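Local coordinates for translation initiation factor eIF2 assembly protein (Schizosaccharomyces pombe, PDB 4ZGP) that acts as an ATP-dependent chaperone of the ATP-grasp fold that binds the gamma subunit of translation initiation factor eIF2 so that it can assemble with the alpha and beta subunits, at residues P46-L59 with F176-M188. Sequence-based numbering, arbitrary orientation.
Sequences PKAKVIKPIPATVL and FSFELVLKEWFPM. With ADP (adenosine-5'-diphosphate), chain C.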
ATOM      1  N   PRO A  46       8.898  -5.628   4.284  1.00 27.35           N
ATOM      2  CA  PRO A  46      10.121  -4.858   4.553  1.00 29.22           C
ATOM      3  C   PRO A  46       9.999  -3.989   5.793  1.00 28.32           C
ATOM      4  O   PRO A  46       8.913  -3.527   6.161  1.00 25.97           O
ATOM      5  CB  PRO A  46      10.281  -4.012   3.292  1.00 34.51           C
ATOM      6  CG  PRO A  46       9.579  -4.818   2.208  1.00 30.57           C
ATOM      7  CD  PRO A  46       8.373  -5.367   2.932  1.00 29.71           C
ATOM      8  N   LYS A  47      11.132  -3.781   6.461  1.00 27.78           N
ATOM      9  CA  LYS A  47      11.128  -3.071   7.733  1.00 29.95           C
ATOM     10  C   LYS A  47      10.486  -1.686   7.652  1.00 28.44           C
ATOM     11  O   LYS A  47      10.632  -0.965   6.654  1.00 28.64           O
ATOM     12  CB  LYS A  47      12.566  -2.943   8.262  1.00 28.84           C
ATOM     13  CG  LYS A  47      12.656  -2.368   9.665  1.00 39.86           C
ATOM     14  CD  LYS A  47      14.108  -2.351  10.163  1.00 47.56           C
ATOM     15  CE  LYS A  47      14.197  -1.922  11.628  1.00 50.90           C
ATOM     16  NZ  LYS A  47      15.564  -1.430  11.976  1.00 55.79           N
ATOM     17  N   ALA A  48       9.788  -1.314   8.712  1.00 23.21           N
ATOM     18  CA  ALA A  48       9.104  -0.028   8.757  1.00 27.77           C
ATOM     19  C   ALA A  48       8.946   0.451  10.186  1.00 31.09           C
ATOM     20  O   ALA A  48       8.988  -0.350  11.126  1.00 33.67           O
ATOM     21  CB  ALA A  48       7.715  -0.121   8.062  1.00 28.19           C
ATOM     22  N   LYS A  49       8.792   1.761  10.354  1.00 25.57           N
ATOM     23  CA  LYS A  49       8.448   2.335  11.652  1.00 28.72           C
ATOM     24  C   LYS A  49       7.121   3.031  11.541  1.00 30.06           C
ATOM     25  O   LYS A  49       6.812   3.650  10.519  1.00 31.29           O
ATOM     26  CB  LYS A  49       9.505   3.339  12.139  1.00 29.94           C
ATOM     27  CG  LYS A  49      10.887   2.746  12.331  1.00 39.37           C
ATOM     28  CD  LYS A  49      10.991   1.983  13.643  1.00 39.61           C
ATOM     29  CE  LYS A  49      12.403   1.457  13.874  1.00 50.57           C
ATOM     30  NZ  LYS A  49      12.535   0.756  15.187  1.00 52.13           N
ATOM     31  N   VAL A  50       6.317   2.936  12.588  1.00 26.12           N
ATOM     32  CA  VAL A  50       5.037   3.619  12.582  1.00 25.79           C
ATOM     33  C   VAL A  50       4.950   4.665  13.682  1.00 31.62           C
ATOM     34  O   VAL A  50       5.167   4.362  14.854  1.00 35.16           O
ATOM     35  CB  VAL A  50       3.863   2.617  12.734  1.00 30.99           C
ATOM     36  CG1 VAL A  50       2.546   3.340  12.638  1.00 28.24           C
ATOM     37  CG2 VAL A  50       3.941   1.565  11.653  1.00 28.52           C
ATOM     38  N   ILE A  51       4.639   5.897  13.299  1.00 28.36           N
ATOM     39  CA  ILE A  51       4.361   6.942  14.279  1.00 31.59           C
ATOM     40  C   ILE A  51       2.857   7.119  14.448  1.00 28.39           C
ATOM     41  O   ILE A  51       2.174   7.617  13.558  1.00 30.98           O
ATOM     42  CB  ILE A  51       5.005   8.267  13.872  1.00 30.93           C
ATOM     43  CG1 ILE A  51       6.518   8.093  13.793  1.00 32.90           C
ATOM     44  CG2 ILE A  51       4.634   9.360  14.876  1.00 39.01           C
ATOM     45  CD1 ILE A  51       7.235   9.273  13.145  1.00 37.79           C
ATOM     46  N   LYS A  52       2.339   6.691  15.598  1.00 27.61           N
ATOM     47  CA  LYS A  52       0.907   6.608  15.808  1.00 29.27           C
ATOM     48  C   LYS A  52       0.560   6.931  17.263  1.00 38.38           C
ATOM     49  O   LYS A  52       1.138   6.347  18.171  1.00 35.77           O
ATOM     50  CB  LYS A  52       0.397   5.214  15.444  1.00 32.44           C
ATOM     51  CG  LYS A  52      -1.123   5.084  15.401  1.00 31.67           C
ATOM     52  CD  LYS A  52      -1.525   3.629  15.188  1.00 30.98           C
ATOM     53  CE  LYS A  52      -3.045   3.448  15.096  1.00 34.06           C
ATOM     54  NZ  LYS A  52      -3.657   4.253  14.005  1.00 27.95           N
ATOM     55  N   PRO A  53      -0.364   7.875  17.479  1.00 32.95           N
ATOM     56  CA  PRO A  53      -0.985   8.656  16.406  1.00 34.69           C
ATOM     57  C   PRO A  53      -0.023   9.655  15.772  1.00 38.50           C
ATOM     58  O   PRO A  53       1.033   9.959  16.325  1.00 37.02           O
ATOM     59  CB  PRO A  53      -2.133   9.382  17.108  1.00 41.06           C
ATOM     60  CG  PRO A  53      -1.740   9.417  18.539  1.00 40.73           C
ATOM     61  CD  PRO A  53      -0.965   8.161  18.793  1.00 41.50           C
ATOM     62  N   ILE A  54      -0.387  10.136  14.595  1.00 35.02           N
ATOM     63  CA  ILE A  54       0.421  11.117  13.888  1.00 41.53           C
ATOM     64  C   ILE A  54       0.439  12.422  14.688  1.00 40.92           C
ATOM     65  O   ILE A  54      -0.592  12.843  15.209  1.00 45.40           O
ATOM     66  CB  ILE A  54      -0.128  11.337  12.447  1.00 37.85           C
ATOM     67  CG1 ILE A  54       0.849  12.148  11.602  1.00 42.25           C
ATOM     68  CG2 ILE A  54      -1.520  11.976  12.475  1.00 35.55           C
ATOM     69  CD1 ILE A  54       0.539  12.065  10.137  1.00 43.74           C
ATOM     70  N   PRO A  55       1.624  13.041  14.830  1.00 42.20           N
ATOM     71  CA  PRO A  55       1.711  14.332  15.529  1.00 42.37           C
ATOM     72  C   PRO A  55       0.768  15.356  14.922  1.00 43.42           C
ATOM     73  O   PRO A  55       0.711  15.483  13.700  1.00 43.03           O
ATOM     74  CB  PRO A  55       3.171  14.737  15.337  1.00 42.17           C
ATOM     75  CG  PRO A  55       3.897  13.426  15.247  1.00 40.74           C
ATOM     76  CD  PRO A  55       2.954  12.489  14.515  1.00 38.11           C
ATOM     77  N   ALA A  56       0.026  16.061  15.770  1.00 46.96           N
ATOM     78  CA  ALA A  56      -0.998  16.990  15.312  1.00 41.22           C
ATOM     79  C   ALA A  56      -0.452  18.110  14.420  1.00 44.79           C
ATOM     80  O   ALA A  56      -1.140  18.559  13.498  1.00 45.66           O
ATOM     81  CB  ALA A  56      -1.727  17.587  16.508  1.00 51.58           C
ATOM     82  N   THR A  57       0.770  18.576  14.683  1.00 44.63           N
ATOM     83  CA  THR A  57       1.314  19.654  13.857  1.00 44.05           C
ATOM     84  C   THR A  57       1.631  19.130  12.459  1.00 46.15           C
ATOM     85  O   THR A  57       1.526  19.865  11.481  1.00 44.38           O
ATOM     86  CB  THR A  57       2.576  20.302  14.471  1.00 43.58           C
ATOM     87  OG1 THR A  57       3.647  19.351  14.527  1.00 45.65           O
ATOM     88  CG2 THR A  57       2.270  20.813  15.875  1.00 52.56           C
ATOM     89  N   VAL A  58       2.006  17.855  12.367  1.00 42.72           N
ATOM     90  CA  VAL A  58       2.214  17.223  11.071  1.00 35.40           C
ATOM     91  C   VAL A  58       0.878  17.138  10.326  1.00 39.76           C
ATOM     92  O   VAL A  58       0.781  17.481   9.141  1.00 39.19           O
ATOM     93  CB  VAL A  58       2.851  15.813  11.214  1.00 34.44           C
ATOM     94  CG1 VAL A  58       2.774  15.033   9.904  1.00 33.24           C
ATOM     95  CG2 VAL A  58       4.303  15.926  11.662  1.00 30.22           C
ATOM     96  N   LEU A  59      -0.146  16.686  11.037  1.00 40.30           N
ATOM     97  CA  LEU A  59      -1.483  16.541  10.480  1.00 42.24           C
ATOM     98  C   LEU A  59      -1.978  17.876   9.941  1.00 45.92           C
ATOM     99  O   LEU A  59      -2.552  17.951   8.854  1.00 44.27           O
ATOM    100  CB  LEU A  59      -2.430  15.998  11.551  1.00 45.76           C
ATOM    101  CG  LEU A  59      -3.769  15.383  11.167  1.00 49.83           C
ATOM    102  CD1 LEU A  59      -3.584  14.411  10.031  1.00 46.49           C
ATOM    103  CD2 LEU A  59      -4.354  14.676  12.379  1.00 43.95           C
ATOM    104  N   PHE A 176     -10.155   5.300  16.122  1.00 44.44           N
ATOM    105  CA  PHE A 176      -9.317   5.358  14.931  1.00 42.63           C
ATOM    106  C   PHE A 176      -8.313   6.487  15.102  1.00 38.65           C
ATOM    107  O   PHE A 176      -8.619   7.487  15.735  1.00 37.12           O
ATOM    108  CB  PHE A 176     -10.170   5.581  13.680  1.00 38.24           C
ATOM    109  CG  PHE A 176      -9.385   6.025  12.481  1.00 32.88           C
ATOM    110  CD1 PHE A 176      -8.750   5.096  11.664  1.00 31.91           C
ATOM    111  CD2 PHE A 176      -9.294   7.375  12.154  1.00 38.15           C
ATOM    112  CE1 PHE A 176      -8.029   5.511  10.548  1.00 29.95           C
ATOM    113  CE2 PHE A 176      -8.569   7.795  11.046  1.00 36.26           C
ATOM    114  CZ  PHE A 176      -7.940   6.863  10.242  1.00 30.04           C
ATOM    115  N   SER A 177      -7.113   6.332  14.562  1.00 35.30           N
ATOM    116  CA  SER A 177      -6.205   7.473  14.472  1.00 33.09           C
ATOM    117  C   SER A 177      -5.390   7.402  13.180  1.00 32.63           C
ATOM    118  O   SER A 177      -5.082   6.312  12.704  1.00 28.63           O
ATOM    119  CB  SER A 177      -5.268   7.529  15.683  1.00 32.13           C
ATOM    120  OG  SER A 177      -4.339   6.458  15.680  1.00 32.13           O
ATOM    121  N   PHE A 178      -5.027   8.557  12.627  1.00 29.48           N
ATOM    122  CA  PHE A 178      -4.103   8.576  11.506  1.00 28.21           C
ATOM    123  C   PHE A 178      -2.701   8.214  12.005  1.00 32.25           C
ATOM    124  O   PHE A 178      -2.370   8.408  13.180  1.00 32.47           O
ATOM    125  CB  PHE A 178      -4.113   9.946  10.818  1.00 31.27           C
ATOM    126  CG  PHE A 178      -5.380  10.234  10.076  1.00 33.36           C
ATOM    127  CD1 PHE A 178      -5.650   9.598   8.873  1.00 34.62           C
ATOM    128  CD2 PHE A 178      -6.305  11.132  10.575  1.00 31.82           C
ATOM    129  CE1 PHE A 178      -6.818   9.850   8.184  1.00 36.89           C
ATOM    130  CE2 PHE A 178      -7.477  11.407   9.883  1.00 37.91           C
ATOM    131  CZ  PHE A 178      -7.738  10.755   8.685  1.00 39.49           C
ATOM    132  N   GLU A 179      -1.885   7.660  11.116  1.00 26.66           N
ATOM    133  CA  GLU A 179      -0.554   7.203  11.484  1.00 27.01           C
ATOM    134  C   GLU A 179       0.398   7.611  10.384  1.00 29.92           C
ATOM    135  O   GLU A 179       0.010   7.681   9.220  1.00 27.87           O
ATOM    136  CB  GLU A 179      -0.534   5.682  11.693  1.00 25.53           C
ATOM    137  CG  GLU A 179      -1.005   4.927  10.454  1.00 26.48           C
ATOM    138  CD  GLU A 179      -1.474   3.517  10.752  1.00 29.43           C
ATOM    139  OE1 GLU A 179      -2.042   3.297  11.836  1.00 27.51           O
ATOM    140  OE2 GLU A 179      -1.287   2.636   9.889  1.00 26.82           O
ATOM    141  N   LEU A 180       1.631   7.917  10.766  1.00 30.20           N
ATOM    142  CA  LEU A 180       2.682   8.187   9.817  1.00 30.63           C
ATOM    143  C   LEU A 180       3.580   6.967   9.715  1.00 29.34           C
ATOM    144  O   LEU A 180       4.235   6.561  10.679  1.00 28.81           O
ATOM    145  CB  LEU A 180       3.496   9.425  10.230  1.00 27.19           C
ATOM    146  CG  LEU A 180       4.740   9.667   9.378  1.00 32.55           C
ATOM    147  CD1 LEU A 180       4.360   9.838   7.935  1.00 30.02           C
ATOM    148  CD2 LEU A 180       5.496  10.898   9.879  1.00 36.80           C
ATOM    149  N   VAL A 181       3.602   6.390   8.525  1.00 23.64           N
ATOM    150  CA  VAL A 181       4.399   5.215   8.266  1.00 23.82           C
ATOM    151  C   VAL A 181       5.660   5.603   7.522  1.00 25.50           C
ATOM    152  O   VAL A 181       5.605   6.282   6.510  1.00 26.28           O
ATOM    153  CB  VAL A 181       3.603   4.174   7.427  1.00 24.86           C
ATOM    154  CG1 VAL A 181       4.462   2.959   7.138  1.00 23.98           C
ATOM    155  CG2 VAL A 181       2.321   3.784   8.157  1.00 25.54           C
ATOM    156  N   LEU A 182       6.796   5.162   8.035  1.00 25.76           N
ATOM    157  CA  LEU A 182       8.054   5.306   7.329  1.00 27.59           C
ATOM    158  C   LEU A 182       8.606   3.915   7.019  1.00 26.75           C
ATOM    159  O   LEU A 182       9.071   3.194   7.899  1.00 25.98           O
ATOM    160  CB  LEU A 182       9.048   6.126   8.176  1.00 25.37           C
ATOM    161  CG  LEU A 182       8.523   7.515   8.542  1.00 29.18           C
ATOM    162  CD1 LEU A 182       9.444   8.200   9.541  1.00 40.08           C
ATOM    163  CD2 LEU A 182       8.336   8.392   7.281  1.00 31.39           C
ATOM    164  N   LYS A 183       8.536   3.526   5.753  1.00 22.50           N
ATOM    165  CA  LYS A 183       9.102   2.257   5.320  1.00 24.83           C
ATOM    166  C   LYS A 183      10.543   2.412   4.936  1.00 28.26           C
ATOM    167  O   LYS A 183      10.880   3.366   4.254  1.00 27.20           O
ATOM    168  CB  LYS A 183       8.310   1.720   4.129  1.00 26.88           C
ATOM    169  CG  LYS A 183       6.837   1.581   4.508  1.00 28.16           C
ATOM    170  CD  LYS A 183       6.030   1.020   3.399  1.00 32.80           C
ATOM    171  CE  LYS A 183       6.042   1.939   2.210  1.00 27.26           C
ATOM    172  NZ  LYS A 183       5.633   1.127   1.036  1.00 41.47           N
ATOM    173  N   GLU A 184      11.390   1.462   5.320  1.00 25.48           N
ATOM    174  CA  GLU A 184      12.772   1.507   4.854  1.00 27.46           C
ATOM    175  C   GLU A 184      12.798   1.467   3.332  1.00 34.04           C
ATOM    176  O   GLU A 184      12.179   0.606   2.726  1.00 27.85           O
ATOM    177  CB  GLU A 184      13.598   0.356   5.414  1.00 27.53           C
ATOM    178  CG  GLU A 184      15.005   0.340   4.845  1.00 34.83           C
ATOM    179  CD  GLU A 184      15.968  -0.467   5.676  1.00 43.28           C
ATOM    180  OE1 GLU A 184      15.588  -0.914   6.783  1.00 39.21           O
ATOM    181  OE2 GLU A 184      17.112  -0.649   5.210  1.00 43.22           O
ATOM    182  N   TRP A 185      13.496   2.417   2.720  1.00 27.75           N
ATOM    183  CA  TRP A 185      13.628   2.442   1.278  1.00 26.72           C
ATOM    184  C   TRP A 185      14.579   1.363   0.806  1.00 33.55           C
ATOM    185  O   TRP A 185      15.601   1.100   1.427  1.00 32.97           O
ATOM    186  CB  TRP A 185      14.107   3.816   0.798  1.00 31.75           C
ATOM    187  CG  TRP A 185      14.373   3.875  -0.690  1.00 32.23           C
ATOM    188  CD1 TRP A 185      13.478   4.196  -1.675  1.00 32.14           C
ATOM    189  CD2 TRP A 185      15.611   3.606  -1.347  1.00 35.35           C
ATOM    190  NE1 TRP A 185      14.085   4.140  -2.905  1.00 36.07           N
ATOM    191  CE2 TRP A 185      15.396   3.777  -2.732  1.00 36.50           C
ATOM    192  CE3 TRP A 185      16.881   3.221  -0.902  1.00 35.17           C
ATOM    193  CZ2 TRP A 185      16.403   3.586  -3.670  1.00 43.39           C
ATOM    194  CZ3 TRP A 185      17.884   3.037  -1.838  1.00 40.97           C
ATOM    195  CH2 TRP A 185      17.639   3.217  -3.205  1.00 41.25           C
ATOM    196  N   PHE A 186      14.234   0.721  -0.300  1.00 30.37           N
ATOM    197  CA  PHE A 186      15.175  -0.148  -0.966  1.00 32.72           C
ATOM    198  C   PHE A 186      14.917  -0.053  -2.463  1.00 38.47           C
ATOM    199  O   PHE A 186      13.787   0.169  -2.900  1.00 32.44           O
ATOM    200  CB  PHE A 186      15.053  -1.583  -0.461  1.00 41.63           C
ATOM    201  CG  PHE A 186      13.672  -2.129  -0.548  1.00 37.58           C
ATOM    202  CD1 PHE A 186      12.729  -1.843   0.438  1.00 36.92           C
ATOM    203  CD2 PHE A 186      13.298  -2.915  -1.631  1.00 41.42           C
ATOM    204  CE1 PHE A 186      11.434  -2.346   0.350  1.00 34.56           C
ATOM    205  CE2 PHE A 186      12.006  -3.421  -1.719  1.00 39.51           C
ATOM    206  CZ  PHE A 186      11.078  -3.130  -0.726  1.00 39.96           C
ATOM    207  N   PRO A 187      15.971  -0.170  -3.260  1.00 35.23           N
ATOM    208  CA  PRO A 187      15.704  -0.153  -4.694  1.00 35.67           C
ATOM    209  C   PRO A 187      14.936  -1.421  -5.067  1.00 33.48           C
ATOM    210  O   PRO A 187      15.352  -2.508  -4.683  1.00 42.79           O
ATOM    211  CB  PRO A 187      17.105  -0.121  -5.307  1.00 43.20           C
ATOM    212  CG  PRO A 187      17.970  -0.820  -4.281  1.00 46.22           C
ATOM    213  CD  PRO A 187      17.383  -0.447  -2.942  1.00 40.96           C
ATOM    214  N   MET A 188      13.812  -1.301  -5.757  1.00 39.51           N
ATOM    215  CA  MET A 188      13.091  -2.512  -6.141  1.00 34.63           C
ATOM    216  C   MET A 188      12.827  -2.540  -7.640  1.00 34.66           C
ATOM    217  O   MET A 188      12.554  -1.511  -8.251  1.00 41.19           O
ATOM    218  CB  MET A 188      11.784  -2.664  -5.346  1.00 42.33           C
ATOM    219  CG  MET A 188      10.815  -1.507  -5.410  1.00 44.56           C
ATOM    220  SD  MET A 188       9.111  -2.055  -5.088  1.00 62.14           S
ATOM    221  CE  MET A 188       9.249  -2.957  -3.559  1.00 39.42           C
TER
HETATM  222  PB  ADP C 301       0.053   1.233  -2.969  0.69 45.51           P
HETATM  223  O1B ADP C 301      -0.409  -0.143  -2.514  0.69 40.65           O
HETATM  224  O2B ADP C 301      -0.744   2.378  -2.371  0.69 37.78           O
HETATM  225  O3B ADP C 301       0.304   1.257  -4.462  0.69 37.41           O
HETATM  226  PA  ADP C 301       2.703   0.447  -2.100  0.69 35.58           P
HETATM  227  O1A ADP C 301       2.229  -0.902  -2.582  0.69 42.32           O
HETATM  228  O2A ADP C 301       3.276   0.663  -0.709  0.69 36.30           O
HETATM  229  O3A ADP C 301       1.498   1.510  -2.274  0.69 44.21           O
HETATM  230  O5' ADP C 301       3.808   0.943  -3.154  0.69 44.51           O
HETATM  231  C5' ADP C 301       3.532   1.916  -4.162  0.69 38.19           C
HETATM  232  C4' ADP C 301       4.746   1.885  -5.073  0.69 41.03           C
HETATM  233  O4' ADP C 301       5.839   2.537  -4.424  0.69 37.77           O
HETATM  234  C3' ADP C 301       5.187   0.451  -5.324  0.69 38.87           C
HETATM  235  O3' ADP C 301       4.731  -0.013  -6.598  0.69 41.30           O
HETATM  236  C2' ADP C 301       6.699   0.483  -5.253  0.69 41.25           C
HETATM  237  O2' ADP C 301       7.275   0.510  -6.562  0.69 45.64           O
HETATM  238  C1' ADP C 301       7.044   1.772  -4.537  0.69 36.94           C
HETATM  239  N9  ADP C 301       7.517   1.414  -3.177  0.69 36.80           N
HETATM  240  C8  ADP C 301       6.722   1.055  -2.145  0.69 36.24           C
HETATM  241  N7  ADP C 301       7.462   0.786  -1.034  0.69 39.00           N
HETATM  242  C5  ADP C 301       8.763   0.976  -1.355  0.69 34.50           C
HETATM  243  C6  ADP C 301      10.058   0.875  -0.642  0.69 34.40           C
HETATM  244  N6  ADP C 301      10.078   0.503   0.664  0.69 32.35           N
HETATM  245  N1  ADP C 301      11.193   1.161  -1.334  0.69 28.14           N
HETATM  246  C2  ADP C 301      11.140   1.538  -2.630  0.69 35.16           C
HETATM  247  N3  ADP C 301       9.998   1.652  -3.341  0.69 37.18           N
HETATM  248  C4  ADP C 301       8.793   1.391  -2.766  0.69 39.63           C
HETATM  249  O   HOH W   1      10.382  -1.002   3.543  1.00 38.30           O
HETATM  250  O   HOH W   2      -6.401   3.535  13.593  1.00 29.99           O
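I51 and L180 lie side by side on one face of an antiparallel strand pair, CD1 of I51 4.0 Å from CD2 of L180. I54 comes across L180 at about a right angle: with its CG1 turned anti to the backbone N (chi1 -169°), CD1 rests against CB of L180, while the CG2 branch packs 3.7 Å from CB of F178. Branched aliphatics suit the part of this face against helix 95-107, where L180 meets I101 and L182 meets A104. A48, V50, V181 and K183 share the other face, where F34 of helix 34-40 touches A48, V50 and V181, and small A48 lies beside the K183 chain.

Five backbone hydrogen bonds join the strands, from E184 N to K47 O at one end to L180 N to I51 O at the other, all nearly straight at the hydrogen. Past the cis peptide before P53, I54 N reaches F178 O from above the carbonyl plane, a more bent bond of 152° at the hydrogen.

At that polar end K52 runs extended until a last bend (chi4 58°) brings NZ to E179 OE1 at 2.9 Å, a salt bridge on the anti lone pair, and to S177 OG. A water links NZ to S177 N, and S35 gives OE1 a second partner, so the buried carboxylate is probably stabilised as an anion. A long, flexible lysine can serve these acceptors together.

Beyond the opposite end, P46 lays CB and CG obliquely against the F186 ring, 3.6 Å from CE1, and adenine N1 of ADP lies over one face of that ring, offset toward its rim. K183 NZ bonds adenine N7 and phosphate oxygen O2A, while E184 O and F186 N read N6 and N1. Segment 46-51 thus probably helps to hold, through backbone bonds and the packing of P46, the strand 180-184 and the residues after it that bind the nucleotide.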